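PDB 3C4N: FAD dependent oxidoreductase domain-containing protein from Deinococcus radiodurans R1, which is of unknown function but binds ADP and probably acts as an oxidoreductase that uses FAD. Local coordinates for residues R161-P164 with R165-T168; A387-L390 with A391-S395; L107-L110 with G111-K114. One frame throughout, in Å; residues are numbered along the deposited sequence.

Interaction 1: R161-P164 with R165-T168; sequences RVDP and RALT
D163, P164, R165 and A166 form a type I beta turn, closed by a weak 3.4 Å hydrogen bond from A166 N to D163 O. The turn links strand 159-163 to strand 167-169. The D163 side chain adds a second closure. Its CG lies anti to the backbone N (chi1 166°), which swings the carboxylate back over the turn. OD1 then accepts from R165 N, with 2.7 Å between D163 OD1 and R165 N. The donor meets this oxygen from above the carboxylate plane, 36° out of it, so the bond is short but not ideal in direction. OD2 takes the other job. It touches the methyl of A166, with D163 OD2 to A166 CB at 3.7 Å, and it accepts hydrogen bonds from T87 OG1 and A88 N. The buried carboxylate thus closes the turn with OD1 and ties it with OD2 to residues 87-88 of the same chain. The R165 side chain leads away from the turn, bends at chi3 and forms a salt bridge with E100. A water links P164 O and A166 O, donating to both. Strands 159-163 and 167-169 both run antiparallel to strand 118-127, where D163 pairs with L123 and A166 with R121. The aspartate closure is an Asx turn laid over a type I beta turn, here joining two strands along one shared neighbour in the larger mixed sheet.

Interaction 2: A387-L390 with A391-S395; sequences AHEL and AQRVS
The H388 ring lies against the Q392 side chain one helical turn on. Q392 CG sits over one ring face, 4.1 Å from the ring centroid, in a CH-pi contact offset toward the rim. The amide follows past the ring, and H388 CE1 is only 3.2 Å from Q392 CD. Ring and amide planes are 34° apart. H388 also stacks on W101 and meets Y54 edge-to-face. One residue further along, R393 grips E389 side-on in a salt bridge. R393 NE is 2.8 Å from E389 OE2 and 2.9 Å from E389 OE1, and R393 NH2 is 3.0 Å from E389 OE1. The carboxylate lies at the guanidinium edge, near its plane, and the donors meet its syn sides somewhat out of the carboxylate plane. E389 gets there by a bend at chi2 (-81°), which turns the carboxylate along the helix. L390 CD1 rests 3.6 Å from R393 NH2 and 3.7 Å from V394 CG2, so this leucine joins the charged side to the buried one. A leucine in place of R393 would probably leave the E389 carboxylate without its charge partner and free to turn. The buried side faces the core: L390 packs on C51 and I229, and A391 on Y54, L55 and L58. The backbone bonds from A391, Q392, R393 and V394 each reach back four residues. This is an alpha helix with an i to i+4 salt bridge, part of helix 379-398 that packs against helix 46-58 of the Rossmann-type nucleotide-binding fold.

Interaction 3: L107-L110 with G111-K114; sequences LGAL and GSGK
G108 and G111 close a tight turn, with G111 N donating to G108 O at 2.7 Å. A109 and L110 between them both have positive phi, and their angles fit a type I' beta turn. G111 stays in the same left-handed region. The amide of G111 comes in well above the G108 carbonyl plane, 53° out of it. A second, overlapping turn follows. Its backbone bond, from S112 N to A109 O, is weak at 3.4 Å. The serine side chain adds a bond to the same oxygen: S112 OG donates to A109 O at 3.0 Å, nearly along the C=O axis. A chi1 of 67° places OG between the backbone N and the carbonyl carbon, from where it reaches A109 O. A109 O is thus gripped by two donors of one residue. The geometry ends helix 96-107 as a Schellman motif, with A109 as the C-prime residue; its closing bonds run back into the last turn of the helix. At G111 a beta carbon would strike L110 O, and the positive phi also favours glycine. The methyl of A109 points into the loop and touches the K114 carbonyl, with A109 CB to K114 O at 3.3 Å. L110 leads the other way, its side chain packing on F53 and Y54 of helix 46-58. Water 2 spans the loop: it donates to G108 O at 2.6 Å and accepts weakly from G113 N. S112 and K114 lie on L177 and Q181 of helix 171-183. K114 also packs on G184 of the second subunit.

Interactions 1 and 3 touch: L167 CD1 lies 3.9 Å from L107 CD2, so the strand after the turn packs on the end of helix 96-107. Their centres are 21 Å apart. Interaction 2 touches neither. Its nearest atoms are about 8 Å from interaction 3 and about 16 Å from interaction 1. Helix 46-58 lies between interactions 2 and 3, with Y54 meeting H388 and A391 as well as L110. Interaction 2 is the one nearer the nucleotide: the A387 side chain is about 4 Å from that of M47, an ADP-binding residue, and about 9 Å from ADP. L110 of interaction 3 is about 13 Å from ADP. Interaction 1 lies away from the site.

Interaction 1: R161-P164 with R165-T168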
loop_
_atom_site.group_PDB
_atom_site.type_symbol
_atom_site.label_atom_id
_atom_site.label_comp_id
_atom_site.label_asym_id
_atom_site.label_seq_id
_atom_site.Cartn_x
_atom_site.Cartn_y
_atom_site.Cartn_z
ATOM N N ARG A 161 4.279 40.051 15.565
ATOM C CA ARG A 161 2.885 39.670 15.747
ATOM C C ARG A 161 2.950 38.202 16.179
ATOM O O ARG A 161 3.210 37.318 15.363
ATOM C CB ARG A 161 2.128 39.818 14.421
ATOM C CG ARG A 161 0.705 39.247 14.398
ATOM C CD ARG A 161 -0.361 40.332 14.506
ATOM N NE ARG A 161 -0.080 41.459 13.621
ATOM C CZ ARG A 161 0.105 41.363 12.306
ATOM N NH1 ARG A 161 0.032 40.184 11.704
ATOM N NH2 ARG A 161 0.395 42.448 11.598
ATOM N N VAL A 162 2.744 37.954 17.467
ATOM C CA VAL A 162 2.798 36.598 18.006
ATOM C C VAL A 162 1.501 35.807 17.850
ATOM O O VAL A 162 0.412 36.360 17.987
ATOM C CB VAL A 162 3.119 36.606 19.515
ATOM C CG1 VAL A 162 3.278 35.178 20.015
ATOM C CG2 VAL A 162 4.373 37.422 19.789
ATOM N N ASP A 163 1.625 34.515 17.568
ATOM C CA ASP A 163 0.455 33.642 17.454
ATOM C C ASP A 163 0.697 32.486 18.411
ATOM O O ASP A 163 1.408 31.537 18.089
ATOM C CB ASP A 163 0.274 33.116 16.024
ATOM C CG ASP A 163 -0.711 31.955 15.946
ATOM O OD1 ASP A 163 -1.344 31.625 16.974
ATOM O OD2 ASP A 163 -0.848 31.361 14.854
ATOM N N PRO A 164 0.111 32.559 19.615
ATOM C CA PRO A 164 0.273 31.514 20.630
ATOM C C PRO A 164 -0.360 30.171 20.276
ATOM O O PRO A 164 -0.049 29.158 20.902
ATOM C CB PRO A 164 -0.364 32.138 21.876
ATOM C CG PRO A 164 -0.212 33.614 21.644
ATOM C CD PRO A 164 -0.587 33.724 20.182
ATOM N N ARG A 165 -1.231 30.149 19.271
ATOM C CA ARG A 165 -1.880 28.898 18.895
ATOM C C ARG A 165 -1.238 28.180 17.701
ATOM O O ARG A 165 -1.796 27.216 17.185
ATOM C CB ARG A 165 -3.366 29.143 18.598
ATOM C CG ARG A 165 -4.126 29.873 19.702
ATOM C CD ARG A 165 -5.583 30.030 19.329
ATOM N NE ARG A 165 -6.227 28.722 19.184
ATOM C CZ ARG A 165 -7.128 28.432 18.251
ATOM N NH1 ARG A 165 -7.488 29.356 17.373
ATOM N NH2 ARG A 165 -7.675 27.227 18.190
ATOM N N ALA A 166 -0.072 28.638 17.257
ATOM C CA ALA A 166 0.586 28.005 16.115
ATOM C C ALA A 166 1.027 26.588 16.477
ATOM O O ALA A 166 1.344 26.304 17.628
ATOM C CB ALA A 166 1.787 28.851 15.654
ATOM N N LEU A 167 1.041 25.703 15.487
ATOM C CA LEU A 167 1.429 24.317 15.697
ATOM C C LEU A 167 2.391 23.815 14.617
ATOM O O LEU A 167 2.341 24.274 13.475
ATOM C CB LEU A 167 0.191 23.418 15.652
ATOM C CG LEU A 167 -1.034 23.624 16.535
ATOM C CD1 LEU A 167 -2.084 22.621 16.110
ATOM C CD2 LEU A 167 -0.677 23.451 18.006
ATOM N N THR A 168 3.264 22.874 14.968
ATOM C CA THR A 168 4.146 22.285 13.961
ATOM C C THR A 168 3.945 20.779 13.930
ATOM O O THR A 168 3.753 20.144 14.967
ATOM C CB THR A 168 5.656 22.565 14.193
ATOM O OG1 THR A 168 6.006 22.298 15.554
ATOM C CG2 THR A 168 5.993 24.006 13.838
HETATM O O HOH W 1 0.227 26.851 19.979
#

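Interaction 2: A387-L390 with A391-S395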
loop_
_atom_site.group_PDB
_atom_site.type_symbol
_atom_site.label_atom_id
_atom_site.label_comp_id
_atom_site.label_asym_id
_atom_site.label_seq_id
_atom_site.Cartn_x
_atom_site.Cartn_y
_atom_site.Cartn_z
ATOM N N ALA A 387 -10.247 18.696 1.959
ATOM C CA ALA A 387 -10.374 17.294 1.550
ATOM C C ALA A 387 -11.630 16.681 2.163
ATOM O O ALA A 387 -12.275 15.837 1.551
ATOM C CB ALA A 387 -9.138 16.492 1.972
ATOM N N HIS A 388 -11.971 17.108 3.372
ATOM C CA HIS A 388 -13.157 16.600 4.045
ATOM C C HIS A 388 -14.444 17.149 3.428
ATOM O O HIS A 388 -15.442 16.440 3.326
ATOM C CB HIS A 388 -13.119 16.965 5.521
ATOM C CG HIS A 388 -14.335 16.533 6.276
ATOM N ND1 HIS A 388 -15.288 17.422 6.728
ATOM C CD2 HIS A 388 -14.756 15.304 6.660
ATOM C CE1 HIS A 388 -16.239 16.759 7.359
ATOM N NE2 HIS A 388 -15.941 15.472 7.333
ATOM N N GLU A 389 -14.405 18.423 3.038
ATOM C CA GLU A 389 -15.528 19.113 2.413
ATOM C C GLU A 389 -15.836 18.383 1.104
ATOM O O GLU A 389 -16.990 18.084 0.806
ATOM C CB GLU A 389 -15.127 20.576 2.147
ATOM C CG GLU A 389 -16.245 21.595 1.908
ATOM C CD GLU A 389 -16.792 21.600 0.475
ATOM O OE1 GLU A 389 -15.996 21.456 -0.477
ATOM O OE2 GLU A 389 -18.024 21.769 0.306
ATOM N N LEU A 390 -14.797 18.066 0.336
ATOM C CA LEU A 390 -14.990 17.373 -0.932
ATOM C C LEU A 390 -15.533 15.979 -0.701
ATOM O O LEU A 390 -16.373 15.499 -1.469
ATOM C CB LEU A 390 -13.678 17.277 -1.720
ATOM C CG LEU A 390 -13.784 16.445 -3.006
ATOM C CD1 LEU A 390 -14.832 17.061 -3.926
ATOM C CD2 LEU A 390 -12.429 16.350 -3.691
ATOM N N ALA A 391 -15.056 15.324 0.353
ATOM C CA ALA A 391 -15.522 13.975 0.667
ATOM C C ALA A 391 -17.019 13.975 0.974
ATOM O O ALA A 391 -17.757 13.119 0.482
ATOM C CB ALA A 391 -14.738 13.399 1.846
ATOM N N GLN A 392 -17.460 14.943 1.780
ATOM C CA GLN A 392 -18.870 15.063 2.139
ATOM C C GLN A 392 -19.727 15.196 0.885
ATOM O O GLN A 392 -20.673 14.435 0.692
ATOM C CB GLN A 392 -19.090 16.278 3.056
ATOM C CG GLN A 392 -18.652 16.056 4.508
ATOM C CD GLN A 392 -18.751 17.318 5.388
ATOM O OE1 GLN A 392 -18.081 18.325 5.128
ATOM N NE2 GLN A 392 -19.578 17.255 6.441
ATOM N N ARG A 393 -19.383 16.148 0.024
ATOM C CA ARG A 393 -20.144 16.363 -1.201
ATOM C C ARG A 393 -20.172 15.144 -2.119
ATOM O O ARG A 393 -21.221 14.797 -2.654
ATOM C CB ARG A 393 -19.611 17.597 -1.949
ATOM C CG ARG A 393 -19.893 18.904 -1.193
ATOM C CD ARG A 393 -19.584 20.180 -1.987
ATOM N NE ARG A 393 -18.154 20.432 -2.134
ATOM C CZ ARG A 393 -17.454 20.129 -3.220
ATOM N NH1 ARG A 393 -18.069 19.561 -4.251
ATOM N NH2 ARG A 393 -16.151 20.398 -3.270
ATOM N N VAL A 394 -19.034 14.480 -2.288
ATOM C CA VAL A 394 -18.973 13.305 -3.150
ATOM C C VAL A 394 -19.837 12.189 -2.574
ATOM O O VAL A 394 -20.558 11.486 -3.293
ATOM C CB VAL A 394 -17.517 12.800 -3.289
ATOM C CG1 VAL A 394 -17.485 11.466 -4.034
ATOM C CG2 VAL A 394 -16.690 13.826 -4.033
ATOM N N SER A 395 -19.760 12.040 -1.259
ATOM C CA SER A 395 -20.520 11.022 -0.557
ATOM C C SER A 395 -22.036 11.264 -0.692
ATOM O O SER A 395 -22.804 10.327 -0.901
ATOM C CB SER A 395 -20.088 11.010 0.912
ATOM O OG SER A 395 -20.833 10.079 1.669
#

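Interaction 3: L107-L110 with G111-K114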
loop_
_atom_site.group_PDB
_atom_site.type_symbol
_atom_site.label_atom_id
_atom_site.label_comp_id
_atom_site.label_asym_id
_atom_site.label_seq_id
_atom_site.Cartn_x
_atom_site.Cartn_y
_atom_site.Cartn_z
ATOM N N LEU A 107 -4.657 17.774 16.098
ATOM C CA LEU A 107 -4.463 17.374 17.492
ATOM C C LEU A 107 -5.168 16.057 17.837
ATOM O O LEU A 107 -4.762 15.359 18.758
ATOM C CB LEU A 107 -4.953 18.480 18.434
ATOM C CG LEU A 107 -4.284 19.855 18.326
ATOM C CD1 LEU A 107 -4.987 20.816 19.263
ATOM C CD2 LEU A 107 -2.810 19.760 18.662
ATOM N N GLY A 108 -6.223 15.720 17.096
ATOM C CA GLY A 108 -6.937 14.484 17.365
ATOM C C GLY A 108 -6.509 13.363 16.433
ATOM O O GLY A 108 -7.122 12.294 16.407
ATOM N N ALA A 109 -5.451 13.614 15.664
ATOM C CA ALA A 109 -4.925 12.636 14.712
ATOM C C ALA A 109 -6.018 12.073 13.785
ATOM O O ALA A 109 -6.025 10.882 13.485
ATOM C CB ALA A 109 -4.234 11.499 15.474
ATOM N N LEU A 110 -6.937 12.938 13.350
ATOM C CA LEU A 110 -8.042 12.560 12.455
ATOM C C LEU A 110 -9.055 11.677 13.166
ATOM O O LEU A 110 -9.933 11.098 12.530
ATOM C CB LEU A 110 -7.508 11.812 11.222
ATOM C CG LEU A 110 -6.389 12.505 10.435
ATOM C CD1 LEU A 110 -5.835 11.591 9.347
ATOM C CD2 LEU A 110 -6.936 13.783 9.850
ATOM N N GLY A 111 -8.917 11.566 14.483
ATOM C CA GLY A 111 -9.820 10.737 15.260
ATOM C C GLY A 111 -9.661 9.257 14.960
ATOM O O GLY A 111 -10.637 8.511 14.971
ATOM N N SER A 112 -8.426 8.824 14.709
ATOM C CA SER A 112 -8.156 7.427 14.381
ATOM C C SER A 112 -7.482 6.673 15.517
ATOM O O SER A 112 -6.978 5.570 15.315
ATOM C CB SER A 112 -7.243 7.353 13.165
ATOM O OG SER A 112 -5.967 7.865 13.509
ATOM N N GLY A 113 -7.462 7.270 16.700
ATOM C CA GLY A 113 -6.819 6.628 17.824
ATOM C C GLY A 113 -5.342 6.400 17.552
ATOM O O GLY A 113 -4.666 5.708 18.308
ATOM N N LYS A 114 -4.833 6.980 16.470
ATOM C CA LYS A 114 -3.428 6.824 16.118
ATOM C C LYS A 114 -2.568 7.964 16.665
ATOM O O LYS A 114 -3.077 8.943 17.224
ATOM C CB LYS A 114 -3.270 6.739 14.592
ATOM C CG LYS A 114 -3.784 5.446 13.963
ATOM C CD LYS A 114 -3.002 4.240 14.465
ATOM C CE LYS A 114 -3.355 2.948 13.719
ATOM N NZ LYS A 114 -4.637 2.340 14.127
HETATM O O HOH W 2 -7.011 9.893 17.360
#